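Local coordinates for trehalose synthase regulatory protein (Candida albicans, PDB 5HUS) that probably acts as a regulatory subunit of the trehalose-synthesising complex, its C-terminal domain having the trehalose-phosphatase (HAD) fold, at residues R21-A26 against Q67-Y72; T148-A153 against T187-S192; G250-I255 against T275-S280. All blocks are in the same frame, centred on the assembly; numbering follows the deposited sequence.

Contact 1 (R21-A26 against Q67-Y72)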
ATOM      1  N   ARG A  21       1.064   7.005 -17.736  1.00 28.75           N
ATOM      2  CA  ARG A  21       1.063   5.674 -17.139  1.00 22.34           C
ATOM      3  C   ARG A  21       1.359   5.788 -15.650  1.00 25.64           C
ATOM      4  O   ARG A  21       2.352   6.400 -15.263  1.00 26.24           O
ATOM      5  CB  ARG A  21       2.102   4.771 -17.806  1.00 21.38           C
ATOM      6  CG  ARG A  21       2.083   4.813 -19.334  1.00 29.33           C
ATOM      7  CD  ARG A  21       3.371   4.219 -19.879  1.00 42.45           C
ATOM      8  NE  ARG A  21       3.568   4.479 -21.303  1.00 59.31           N
ATOM      9  CZ  ARG A  21       4.718   4.270 -21.936  1.00 54.54           C
ATOM     10  NH1 ARG A  21       5.766   3.807 -21.268  1.00 58.26           N
ATOM     11  NH2 ARG A  21       4.824   4.529 -23.234  1.00 72.35           N
ATOM     12  N   LEU A  22       0.493   5.199 -14.827  1.00 20.85           N
ATOM     13  CA  LEU A  22       0.635   5.245 -13.373  1.00 23.23           C
ATOM     14  C   LEU A  22       0.956   3.858 -12.853  1.00 17.49           C
ATOM     15  O   LEU A  22       0.229   2.899 -13.124  1.00 19.04           O
ATOM     16  CB  LEU A  22      -0.643   5.775 -12.712  1.00 20.53           C
ATOM     17  CG  LEU A  22      -0.653   5.742 -11.178  1.00 20.51           C
ATOM     18  CD1 LEU A  22       0.447   6.627 -10.611  1.00 21.17           C
ATOM     19  CD2 LEU A  22      -2.018   6.169 -10.669  1.00 20.31           C
ATOM     20  N   ILE A  23       2.064   3.753 -12.126  1.00 17.27           N
ATOM     21  CA  ILE A  23       2.521   2.473 -11.608  1.00 16.21           C
ATOM     22  C   ILE A  23       2.644   2.558 -10.102  1.00 23.13           C
ATOM     23  O   ILE A  23       3.322   3.439  -9.582  1.00 20.06           O
ATOM     24  CB  ILE A  23       3.873   2.063 -12.226  1.00 20.46           C
ATOM     25  CG1 ILE A  23       3.707   1.862 -13.741  1.00 20.16           C
ATOM     26  CG2 ILE A  23       4.403   0.806 -11.562  1.00 23.87           C
ATOM     27  CD1 ILE A  23       5.000   1.624 -14.496  1.00 23.23           C
ATOM     28  N   ILE A  24       1.953   1.663  -9.408  1.00 20.49           N
ATOM     29  CA  ILE A  24       1.968   1.651  -7.950  1.00 16.63           C
ATOM     30  C   ILE A  24       2.535   0.325  -7.477  1.00 18.28           C
ATOM     31  O   ILE A  24       1.997  -0.739  -7.790  1.00 18.62           O
ATOM     32  CB  ILE A  24       0.549   1.883  -7.372  1.00 17.69           C
ATOM     33  CG1 ILE A  24       0.070   3.285  -7.764  1.00 22.16           C
ATOM     34  CG2 ILE A  24       0.547   1.706  -5.854  1.00 17.31           C
ATOM     35  CD1 ILE A  24      -1.387   3.530  -7.523  1.00 40.04           C
ATOM     36  N   LEU A  25       3.659   0.397  -6.764  1.00 15.57           N
ATOM     37  CA  LEU A  25       4.366  -0.798  -6.324  1.00 14.98           C
ATOM     38  C   LEU A  25       4.301  -0.943  -4.808  1.00 16.62           C
ATOM     39  O   LEU A  25       4.871  -0.129  -4.077  1.00 19.04           O
ATOM     40  CB  LEU A  25       5.825  -0.752  -6.784  1.00 20.33           C
ATOM     41  CG  LEU A  25       6.035  -0.518  -8.285  1.00 19.73           C
ATOM     42  CD1 LEU A  25       7.530  -0.483  -8.637  1.00 20.49           C
ATOM     43  CD2 LEU A  25       5.310  -1.595  -9.077  1.00 19.52           C
ATOM     44  N   ALA A  26       3.597  -1.973  -4.343  1.00 15.59           N
ATOM     45  CA  ALA A  26       3.539  -2.282  -2.913  1.00 18.29           C
ATOM     46  C   ALA A  26       4.671  -3.230  -2.582  1.00 24.67           C
ATOM     47  O   ALA A  26       4.551  -4.440  -2.757  1.00 22.15           O
ATOM     48  CB  ALA A  26       2.186  -2.891  -2.536  1.00 17.10           C
ATOM     49  N   GLN A  67       9.040  10.321 -19.417  1.00 50.36           N
ATOM     50  CA  GLN A  67       8.312  11.542 -19.079  1.00 55.33           C
ATOM     51  C   GLN A  67       6.821  11.335 -18.816  1.00 40.75           C
ATOM     52  O   GLN A  67       6.194  12.130 -18.118  1.00 53.28           O
ATOM     53  CB  GLN A  67       8.480  12.579 -20.192  1.00 56.68           C
ATOM     54  CG  GLN A  67       9.924  12.901 -20.530  1.00 53.27           C
ATOM     55  CD  GLN A  67      10.061  14.195 -21.308  1.00 74.18           C
ATOM     56  OE1 GLN A  67       9.484  15.219 -20.938  1.00 75.73           O
ATOM     57  NE2 GLN A  67      10.821  14.155 -22.397  1.00 69.13           N
ATOM     58  N   ASP A  68       6.250  10.276 -19.378  1.00 36.17           N
ATOM     59  CA  ASP A  68       4.811  10.062 -19.265  1.00 45.04           C
ATOM     60  C   ASP A  68       4.465   9.033 -18.195  1.00 35.31           C
ATOM     61  O   ASP A  68       3.333   8.567 -18.120  1.00 31.12           O
ATOM     62  CB  ASP A  68       4.241   9.619 -20.611  1.00 51.97           C
ATOM     63  CG  ASP A  68       5.092   8.557 -21.276  1.00 60.25           C
ATOM     64  OD1 ASP A  68       5.942   7.957 -20.582  1.00 48.78           O
ATOM     65  OD2 ASP A  68       4.912   8.320 -22.491  1.00 61.64           O
ATOM     66  N   THR A  69       5.444   8.688 -17.366  1.00 34.42           N
ATOM     67  CA  THR A  69       5.275   7.601 -16.414  1.00 24.33           C
ATOM     68  C   THR A  69       5.499   8.085 -14.985  1.00 23.11           C
ATOM     69  O   THR A  69       6.429   8.842 -14.712  1.00 25.36           O
ATOM     70  CB  THR A  69       6.240   6.441 -16.733  1.00 35.17           C
ATOM     71  OG1 THR A  69       6.042   6.019 -18.089  1.00 35.78           O
ATOM     72  CG2 THR A  69       6.003   5.266 -15.799  1.00 29.72           C
ATOM     73  N   PHE A  70       4.628   7.655 -14.082  1.00 22.26           N
ATOM     74  CA  PHE A  70       4.718   8.042 -12.678  1.00 21.27           C
ATOM     75  C   PHE A  70       4.726   6.792 -11.816  1.00 20.90           C
ATOM     76  O   PHE A  70       3.776   6.005 -11.845  1.00 23.01           O
ATOM     77  CB  PHE A  70       3.553   8.953 -12.295  1.00 23.58           C
ATOM     78  CG  PHE A  70       3.379  10.121 -13.219  1.00 28.48           C
ATOM     79  CD1 PHE A  70       2.382  10.117 -14.183  1.00 36.88           C
ATOM     80  CD2 PHE A  70       4.228  11.213 -13.141  1.00 29.44           C
ATOM     81  CE1 PHE A  70       2.229  11.190 -15.043  1.00 41.62           C
ATOM     82  CE2 PHE A  70       4.078  12.287 -13.997  1.00 36.11           C
ATOM     83  CZ  PHE A  70       3.079  12.275 -14.949  1.00 40.35           C
ATOM     84  N   VAL A  71       5.808   6.604 -11.062  1.00 21.15           N
ATOM     85  CA  VAL A  71       5.961   5.428 -10.214  1.00 17.27           C
ATOM     86  C   VAL A  71       5.822   5.801  -8.746  1.00 18.12           C
ATOM     87  O   VAL A  71       6.499   6.717  -8.277  1.00 19.24           O
ATOM     88  CB  VAL A  71       7.330   4.752 -10.430  1.00 21.91           C
ATOM     89  CG1 VAL A  71       7.460   3.514  -9.562  1.00 20.51           C
ATOM     90  CG2 VAL A  71       7.508   4.397 -11.905  1.00 20.92           C
ATOM     91  N   TYR A  72       4.929   5.103  -8.042  1.00 18.11           N
ATOM     92  CA  TYR A  72       4.707   5.318  -6.606  1.00 17.35           C
ATOM     93  C   TYR A  72       4.969   4.060  -5.803  1.00 17.57           C
ATOM     94  O   TYR A  72       4.555   2.967  -6.189  1.00 19.79           O
ATOM     95  CB  TYR A  72       3.273   5.793  -6.334  1.00 15.87           C
ATOM     96  CG  TYR A  72       3.073   7.244  -6.657  1.00 20.01           C
ATOM     97  CD1 TYR A  72       3.004   7.676  -7.978  1.00 18.04           C
ATOM     98  CD2 TYR A  72       2.967   8.190  -5.646  1.00 19.25           C
ATOM     99  CE1 TYR A  72       2.844   9.014  -8.278  1.00 20.57           C
ATOM    100  CE2 TYR A  72       2.800   9.531  -5.937  1.00 18.45           C
ATOM    101  CZ  TYR A  72       2.748   9.936  -7.253  1.00 19.46           C
ATOM    102  OH  TYR A  72       2.572  11.269  -7.545  1.00 20.77           O
TER
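Over one face of the Arg21 guanidinium, offset toward the rim, lies Asp68 OD2, while Thr69 OG1 approaches the group obliquely; on the other side of the sheet, the Tyr72 ring meets Leu22 CD1 at a slant. These groups flank neighbouring parallel strands at the centre of the Rossmann-like sheet of a HAD core. The axes of the short strand segments 21-26 and 69-72 lie 16° apart. Asp68 OD2 is 3.9 Å from Arg21 NH2 and well out of the guanidinium plane, so this long salt bridge is one of charge attraction with no N-H aimed at the oxygen. The extended Arg21 chain passes Thr69 on its way out, CD standing 3.7 Å from Thr69 OG1. Register is fixed by five backbone bonds, in which Ile23 N donates to Phe70 O at 2.8 Å and Ile23 O receives Tyr72 N at 2.8 Å.

Side chains alternate between the faces. On the face that also carries Arg21, Ile23 CD1 packs on Thr69 CG2 at 4.0 Å, and helix 61-65 covers Ile23, Thr69 and Val71 through Leu63. On the face of Leu22 and Ile24 lies helix 200-213. Its His212 stacks on the Phe70 ring, and its NE2 is hydrogen-bonded to Tyr72 OH, which also bonds Ile105 N; two partners thus hold the far end of the phenol. Leu22, its CG anti to the backbone N (chi1 175°), sets CD1 3.8 Å from Tyr72 CD1, on the part of the ring away from the hydroxyl.

Contact 2 (T148-A153 against T187-S192)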
ATOM      1  N   THR A 148      -1.301   4.321  12.265  1.00 16.61           N
ATOM      2  CA  THR A 148      -1.512   2.883  12.311  1.00 18.03           C
ATOM      3  C   THR A 148      -0.896   2.331  13.580  1.00 16.63           C
ATOM      4  O   THR A 148       0.024   2.927  14.142  1.00 18.18           O
ATOM      5  CB  THR A 148      -0.913   2.160  11.069  1.00 25.52           C
ATOM      6  OG1 THR A 148       0.407   2.638  10.822  1.00 25.50           O
ATOM      7  CG2 THR A 148      -1.741   2.426   9.836  1.00 26.23           C
ATOM      8  N   VAL A 149      -1.432   1.215  14.054  1.00 20.77           N
ATOM      9  CA  VAL A 149      -0.878   0.540  15.220  1.00 19.85           C
ATOM     10  C   VAL A 149      -0.728  -0.932  14.871  1.00 22.34           C
ATOM     11  O   VAL A 149      -1.626  -1.527  14.267  1.00 22.22           O
ATOM     12  CB  VAL A 149      -1.763   0.708  16.477  1.00 21.00           C
ATOM     13  CG1 VAL A 149      -1.111   0.040  17.686  1.00 25.08           C
ATOM     14  CG2 VAL A 149      -2.034   2.191  16.764  1.00 20.40           C
ATOM     15  N   ARG A 150       0.411  -1.513  15.230  1.00 18.66           N
ATOM     16  CA  ARG A 150       0.639  -2.924  14.949  1.00 23.21           C
ATOM     17  C   ARG A 150       1.001  -3.679  16.224  1.00 28.61           C
ATOM     18  O   ARG A 150       1.909  -3.292  16.958  1.00 27.59           O
ATOM     19  CB  ARG A 150       1.729  -3.095  13.887  1.00 22.05           C
ATOM     20  CG  ARG A 150       1.762  -4.489  13.278  1.00 30.85           C
ATOM     21  CD  ARG A 150       2.771  -4.597  12.136  1.00 35.27           C
ATOM     22  NE  ARG A 150       2.350  -3.886  10.931  1.00 38.10           N
ATOM     23  CZ  ARG A 150       1.918  -4.483   9.824  1.00 43.40           C
ATOM     24  NH1 ARG A 150       1.847  -5.807   9.762  1.00 41.88           N
ATOM     25  NH2 ARG A 150       1.561  -3.759   8.773  1.00 45.08           N
ATOM     26  N   PHE A 151       0.263  -4.755  16.477  1.00 21.70           N
ATOM     27  CA  PHE A 151       0.468  -5.599  17.647  1.00 21.95           C
ATOM     28  C   PHE A 151       1.246  -6.834  17.204  1.00 25.08           C
ATOM     29  O   PHE A 151       0.701  -7.702  16.531  1.00 25.34           O
ATOM     30  CB  PHE A 151      -0.885  -5.977  18.266  1.00 26.17           C
ATOM     31  CG  PHE A 151      -0.792  -6.828  19.506  1.00 30.10           C
ATOM     32  CD1 PHE A 151       0.328  -6.795  20.320  1.00 29.75           C
ATOM     33  CD2 PHE A 151      -1.845  -7.658  19.863  1.00 36.52           C
ATOM     34  CE1 PHE A 151       0.398  -7.581  21.459  1.00 32.59           C
ATOM     35  CE2 PHE A 151      -1.778  -8.445  20.999  1.00 35.30           C
ATOM     36  CZ  PHE A 151      -0.654  -8.406  21.795  1.00 31.38           C
ATOM     37  N   HIS A 152       2.523  -6.905  17.572  1.00 22.91           N
ATOM     38  CA  HIS A 152       3.389  -7.999  17.144  1.00 27.84           C
ATOM     39  C   HIS A 152       3.414  -9.139  18.158  1.00 23.09           C
ATOM     40  O   HIS A 152       3.620  -8.913  19.347  1.00 27.32           O
ATOM     41  CB  HIS A 152       4.821  -7.509  16.930  1.00 27.91           C
ATOM     42  CG  HIS A 152       4.972  -6.490  15.842  1.00 27.59           C
ATOM     43  ND1 HIS A 152       5.393  -6.821  14.574  1.00 25.52           N
ATOM     44  CD2 HIS A 152       4.799  -5.147  15.844  1.00 25.04           C
ATOM     45  CE1 HIS A 152       5.459  -5.727  13.834  1.00 27.88           C
ATOM     46  NE2 HIS A 152       5.106  -4.698  14.582  1.00 19.88           N
ATOM     47  N   ALA A 153       3.226 -10.365  17.681  1.00 26.64           N
ATOM     48  CA  ALA A 153       3.301 -11.533  18.550  1.00 29.09           C
ATOM     49  C   ALA A 153       4.710 -11.689  19.113  1.00 26.43           C
ATOM     50  O   ALA A 153       4.886 -12.098  20.259  1.00 24.74           O
ATOM     51  CB  ALA A 153       2.890 -12.785  17.796  1.00 34.52           C
ATOM     52  N   THR A 187      -6.824  -6.296  11.660  1.00 24.16           N
ATOM     53  CA  THR A 187      -6.725  -7.466  10.791  1.00 22.39           C
ATOM     54  C   THR A 187      -5.496  -8.285  11.173  1.00 28.14           C
ATOM     55  O   THR A 187      -4.499  -7.731  11.627  1.00 28.84           O
ATOM     56  CB  THR A 187      -6.639  -7.059   9.306  1.00 28.10           C
ATOM     57  OG1 THR A 187      -7.652  -6.083   9.021  1.00 44.12           O
ATOM     58  CG2 THR A 187      -6.845  -8.264   8.403  1.00 38.10           C
ATOM     59  N   LEU A 188      -5.579  -9.602  11.010  1.00 25.71           N
ATOM     60  CA  LEU A 188      -4.425 -10.460  11.240  1.00 30.58           C
ATOM     61  C   LEU A 188      -3.593 -10.549   9.974  1.00 33.86           C
ATOM     62  O   LEU A 188      -4.076 -10.994   8.931  1.00 28.68           O
ATOM     63  CB  LEU A 188      -4.848 -11.862  11.686  1.00 31.12           C
ATOM     64  CG  LEU A 188      -3.673 -12.792  12.003  1.00 33.84           C
ATOM     65  CD1 LEU A 188      -3.047 -12.426  13.344  1.00 33.65           C
ATOM     66  CD2 LEU A 188      -4.097 -14.257  11.979  1.00 37.37           C
ATOM     67  N   VAL A 189      -2.347 -10.104  10.065  1.00 31.58           N
ATOM     68  CA  VAL A 189      -1.426 -10.160   8.942  1.00 32.55           C
ATOM     69  C   VAL A 189      -0.148 -10.831   9.407  1.00 36.52           C
ATOM     70  O   VAL A 189       0.583 -10.274  10.227  1.00 32.58           O
ATOM     71  CB  VAL A 189      -1.107  -8.768   8.382  1.00 33.37           C
ATOM     72  CG1 VAL A 189      -0.085  -8.872   7.266  1.00 37.51           C
ATOM     73  CG2 VAL A 189      -2.377  -8.084   7.890  1.00 36.98           C
ATOM     74  N   ARG A 190       0.098 -12.033   8.890  1.00 41.81           N
ATOM     75  CA  ARG A 190       1.221 -12.860   9.322  1.00 45.13           C
ATOM     76  C   ARG A 190       1.095 -13.183  10.807  1.00 41.51           C
ATOM     77  O   ARG A 190       0.154 -13.853  11.230  1.00 45.66           O
ATOM     78  CB  ARG A 190       2.557 -12.167   9.038  1.00 50.10           C
ATOM     79  CG  ARG A 190       2.763 -11.776   7.581  1.00 53.23           C
ATOM     80  CD  ARG A 190       3.824 -12.649   6.940  1.00 60.71           C
ATOM     81  NE  ARG A 190       5.007 -12.755   7.791  1.00 70.77           N
ATOM     82  CZ  ARG A 190       6.042 -13.551   7.543  1.00 71.63           C
ATOM     83  NH1 ARG A 190       6.047 -14.320   6.463  1.00 72.19           N
ATOM     84  NH2 ARG A 190       7.072 -13.580   8.379  1.00 62.34           N
ATOM     85  N   ASN A 191       2.045 -12.694  11.594  1.00 38.71           N
ATOM     86  CA  ASN A 191       2.026 -12.914  13.031  1.00 39.67           C
ATOM     87  C   ASN A 191       1.844 -11.602  13.772  1.00 36.82           C
ATOM     88  O   ASN A 191       2.496 -11.347  14.785  1.00 30.00           O
ATOM     89  CB  ASN A 191       3.309 -13.610  13.481  1.00 46.31           C
ATOM     90  CG  ASN A 191       3.583 -14.879  12.700  1.00 59.70           C
ATOM     91  OD1 ASN A 191       2.673 -15.663  12.429  1.00 58.14           O
ATOM     92  ND2 ASN A 191       4.840 -15.081  12.321  1.00 58.44           N
ATOM     93  N   SER A 192       0.952 -10.766  13.253  1.00 34.73           N
ATOM     94  CA  SER A 192       0.672  -9.486  13.880  1.00 28.28           C
ATOM     95  C   SER A 192      -0.753  -9.030  13.604  1.00 29.00           C
ATOM     96  O   SER A 192      -1.401  -9.490  12.668  1.00 33.05           O
ATOM     97  CB  SER A 192       1.656  -8.420  13.396  1.00 25.67           C
ATOM     98  OG  SER A 192       1.408  -8.075  12.044  1.00 31.52           O
TER
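In the four-stranded antiparallel sheet, consistent with the cap of a HAD phosphatase, the two-residue turn between strands 184-189 and 192-197 meets the end of strand 149-152 through Asn191 and Ser192. The turn is closed by Val189 N bonding Ser192 O at 2.8 Å, with a weak bond returning from Ser192 N to Val189 O. Across the contact, His152 and Ser192 form an antiparallel non-hydrogen-bonded pair, and beyond it Ala153 N donates to Asn191 O at 3.1 Å.

Ser192 is the polar centre. Its OG sits between the backbone N and the carbonyl carbon (chi1 71°), a turn that lets it donate to Val189 O, in the carbonyl plane, at 3.0 Å. Ser192 OG also accepts from Arg150 NH1 at 3.2 Å; the bond is bent, 144° at the hydrogen, with OG tilted 20° from the guanidinium plane. Arg150 reaches it by bending at chi3, CG and CD lying alongside the serine. One hydroxyl therefore ties the hairpin turn to the adjacent strand.

Beyond the pair, Arg150 makes a cation-pi contact with Tyr76, and His152 NE2 bonds Glu143 on strand 141-144. Phe151 wedges between helices 116-136 and 161-179, and Ala153 packs on the latter at Ser164 and Met168.

Contact 3 (G250-I255 against T275-S280)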
ATOM      1  N   GLY A 250       1.841  -6.136  -6.046  1.00 20.42           N
ATOM      2  CA  GLY A 250       1.907  -6.356  -4.617  1.00 18.62           C
ATOM      3  C   GLY A 250       2.254  -7.781  -4.265  1.00 23.43           C
ATOM      4  O   GLY A 250       2.937  -8.476  -5.023  1.00 24.28           O
ATOM      5  N   GLY A 251       1.789  -8.205  -3.099  1.00 23.62           N
ATOM      6  CA  GLY A 251       1.948  -9.574  -2.660  1.00 27.70           C
ATOM      7  C   GLY A 251       0.592 -10.221  -2.481  1.00 25.40           C
ATOM      8  O   GLY A 251      -0.390  -9.809  -3.093  1.00 25.53           O
ATOM      9  N   LEU A 252       0.540 -11.240  -1.636  1.00 23.84           N
ATOM     10  CA  LEU A 252      -0.696 -11.967  -1.400  1.00 23.49           C
ATOM     11  C   LEU A 252      -1.167 -11.734   0.021  1.00 30.19           C
ATOM     12  O   LEU A 252      -1.032 -12.603   0.885  1.00 42.46           O
ATOM     13  CB  LEU A 252      -0.497 -13.459  -1.655  1.00 26.86           C
ATOM     14  CG  LEU A 252      -0.070 -13.806  -3.077  1.00 27.71           C
ATOM     15  CD1 LEU A 252       0.539 -15.193  -3.128  1.00 34.93           C
ATOM     16  CD2 LEU A 252      -1.258 -13.701  -4.021  1.00 28.46           C
ATOM     17  N   THR A 253      -1.678 -10.535   0.268  1.00 24.81           N
ATOM     18  CA  THR A 253      -2.289 -10.206   1.547  1.00 24.04           C
ATOM     19  C   THR A 253      -3.710  -9.734   1.279  1.00 27.17           C
ATOM     20  O   THR A 253      -4.055  -9.453   0.135  1.00 25.18           O
ATOM     21  CB  THR A 253      -1.516  -9.111   2.304  1.00 31.86           C
ATOM     22  OG1 THR A 253      -1.568  -7.886   1.564  1.00 32.67           O
ATOM     23  CG2 THR A 253      -0.064  -9.516   2.504  1.00 37.33           C
ATOM     24  N   SER A 254      -4.521  -9.643   2.328  1.00 28.38           N
ATOM     25  CA  SER A 254      -5.904  -9.186   2.187  1.00 27.77           C
ATOM     26  C   SER A 254      -5.957  -7.762   1.650  1.00 32.27           C
ATOM     27  O   SER A 254      -6.855  -7.400   0.884  1.00 29.50           O
ATOM     28  CB  SER A 254      -6.636  -9.264   3.530  1.00 30.83           C
ATOM     29  OG  SER A 254      -6.725 -10.602   3.976  1.00 40.82           O
ATOM     30  N   ILE A 255      -4.988  -6.955   2.063  1.00 29.58           N
ATOM     31  CA  ILE A 255      -4.925  -5.566   1.641  1.00 24.92           C
ATOM     32  C   ILE A 255      -4.514  -5.469   0.175  1.00 28.61           C
ATOM     33  O   ILE A 255      -5.073  -4.670  -0.573  1.00 24.06           O
ATOM     34  CB  ILE A 255      -3.962  -4.760   2.532  1.00 36.31           C
ATOM     35  CG1 ILE A 255      -4.625  -4.513   3.890  1.00 37.41           C
ATOM     36  CG2 ILE A 255      -3.582  -3.442   1.873  1.00 43.88           C
ATOM     37  CD1 ILE A 255      -3.883  -3.546   4.779  1.00 51.77           C
ATOM     38  N   THR A 275      -2.779  -5.939 -13.010  1.00 21.16           N
ATOM     39  CA  THR A 275      -2.437  -6.289 -11.644  1.00 21.53           C
ATOM     40  C   THR A 275      -1.504  -7.493 -11.669  1.00 25.72           C
ATOM     41  O   THR A 275      -1.727  -8.445 -12.420  1.00 22.78           O
ATOM     42  CB  THR A 275      -3.685  -6.605 -10.808  1.00 23.83           C
ATOM     43  OG1 THR A 275      -4.502  -7.550 -11.510  1.00 24.60           O
ATOM     44  CG2 THR A 275      -4.495  -5.338 -10.561  1.00 24.05           C
ATOM     45  N   VAL A 276      -0.456  -7.442 -10.857  1.00 22.47           N
ATOM     46  CA  VAL A 276       0.510  -8.533 -10.801  1.00 24.82           C
ATOM     47  C   VAL A 276       0.947  -8.764  -9.361  1.00 25.27           C
ATOM     48  O   VAL A 276       1.180  -7.814  -8.608  1.00 23.10           O
ATOM     49  CB  VAL A 276       1.740  -8.251 -11.702  1.00 25.04           C
ATOM     50  CG1 VAL A 276       2.331  -6.878 -11.404  1.00 27.60           C
ATOM     51  CG2 VAL A 276       2.788  -9.336 -11.539  1.00 25.17           C
ATOM     52  N   THR A 277       1.020 -10.028  -8.962  1.00 19.06           N
ATOM     53  CA  THR A 277       1.433 -10.354  -7.610  1.00 17.92           C
ATOM     54  C   THR A 277       2.745 -11.120  -7.597  1.00 19.38           C
ATOM     55  O   THR A 277       3.034 -11.888  -8.513  1.00 23.09           O
ATOM     56  CB  THR A 277       0.369 -11.186  -6.864  1.00 22.91           C
ATOM     57  OG1 THR A 277       0.802 -11.403  -5.517  1.00 26.01           O
ATOM     58  CG2 THR A 277       0.141 -12.538  -7.536  1.00 22.67           C
ATOM     59  N   LEU A 278       3.535 -10.873  -6.560  1.00 20.04           N
ATOM     60  CA  LEU A 278       4.703 -11.687  -6.262  1.00 24.70           C
ATOM     61  C   LEU A 278       4.245 -13.035  -5.730  1.00 29.04           C
ATOM     62  O   LEU A 278       3.408 -13.098  -4.832  1.00 35.65           O
ATOM     63  CB  LEU A 278       5.605 -10.981  -5.249  1.00 27.55           C
ATOM     64  CG  LEU A 278       6.380  -9.782  -5.793  1.00 29.04           C
ATOM     65  CD1 LEU A 278       6.874  -8.897  -4.657  1.00 41.62           C
ATOM     66  CD2 LEU A 278       7.548 -10.268  -6.628  1.00 28.14           C
ATOM     67  N   ILE A 279       4.775 -14.109  -6.304  1.00 32.62           N
ATOM     68  CA  ILE A 279       4.433 -15.458  -5.870  1.00 31.97           C
ATOM     69  C   ILE A 279       5.699 -16.224  -5.515  1.00 56.54           C
ATOM     70  O   ILE A 279       6.798 -15.845  -5.924  1.00 60.12           O
ATOM     71  CB  ILE A 279       3.655 -16.228  -6.951  1.00 39.27           C
ATOM     72  CG1 ILE A 279       4.517 -16.418  -8.200  1.00 43.73           C
ATOM     73  CG2 ILE A 279       2.369 -15.503  -7.300  1.00 39.18           C
ATOM     74  CD1 ILE A 279       3.785 -17.081  -9.348  1.00 51.63           C
ATOM     75  N   SER A 280       5.546 -17.302  -4.757  1.00 59.45           N
ATOM     76  CA  SER A 280       6.701 -18.054  -4.294  1.00 65.66           C
ATOM     77  C   SER A 280       6.411 -19.539  -4.141  1.00 64.45           C
ATOM     78  O   SER A 280       5.318 -20.014  -4.452  1.00 66.17           O
ATOM     79  CB  SER A 280       7.192 -17.498  -2.955  1.00 67.02           C
ATOM     80  OG  SER A 280       6.284 -17.818  -1.912  1.00 69.51           O
TER
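Gly250 pairs with Thr277 in parallel register, its N donating to Val276 O at 3.1 Å and its O accepting Leu278 N at 2.9 Å. The second bond is nearly straight at the hydrogen (172°), though the donor is tilted 19° from the carbonyl plane. The pair ends the sheet contact of a beta-alpha-beta unit, strand 243-250, helix 254-265 and strand 272-278.

Just past the pair, the Leu252 side chain crosses Thr277 at about a right angle: its CD2 lies 3.4 Å from Thr277 OG1 and 4.0 Å from Thr277 CG2. CD1, the other branch, comes within 3.9 Å of Leu278 O. Thr277 holds OG1 anti to its backbone N (chi1 -177°), which places the hydroxyl 3.1 Å from Gly251 O. Tyr260 OH, on the helix, bonds Gly251 O and weakly Thr277 OG1, joining helix, loop and strand in one polar cluster. Thr253 then N-caps that helix.

The loop at Gly250-Gly251 lies at the C-terminal end of its strand, where related HAD phosphatases probably place their motif IV aspartates. With glycines here, the two settled hydrogen bonds across the contact are backbone-only; the loop's nearby carboxylate is that of Asp256, bonded to Thr253 OG1 and weakly to Gly251 N.

Contacts 1 and 3 share the central parallel sheet: strand 20-26 is flanked by 69-74 and 243-250, and 272-278 follows. Their centres lie about 18 Å apart, and they touch where Ala26 CB packs 4.1 Å from Gly250 CA. That junction is at the C-terminal strand ends, where a HAD phosphatase carries its active site, and Ala26 probably occupies the position of its nucleophilic aspartate. Contact 2 belongs to the separate antiparallel sheet, with its centre about 29 Å from that of contact 1. It approaches contact 3 without touching, nearest atoms about 5 Å apart, which is consistent with 148-153/187-192 and 250-255/275-280 lying on either side of the cap-core junction.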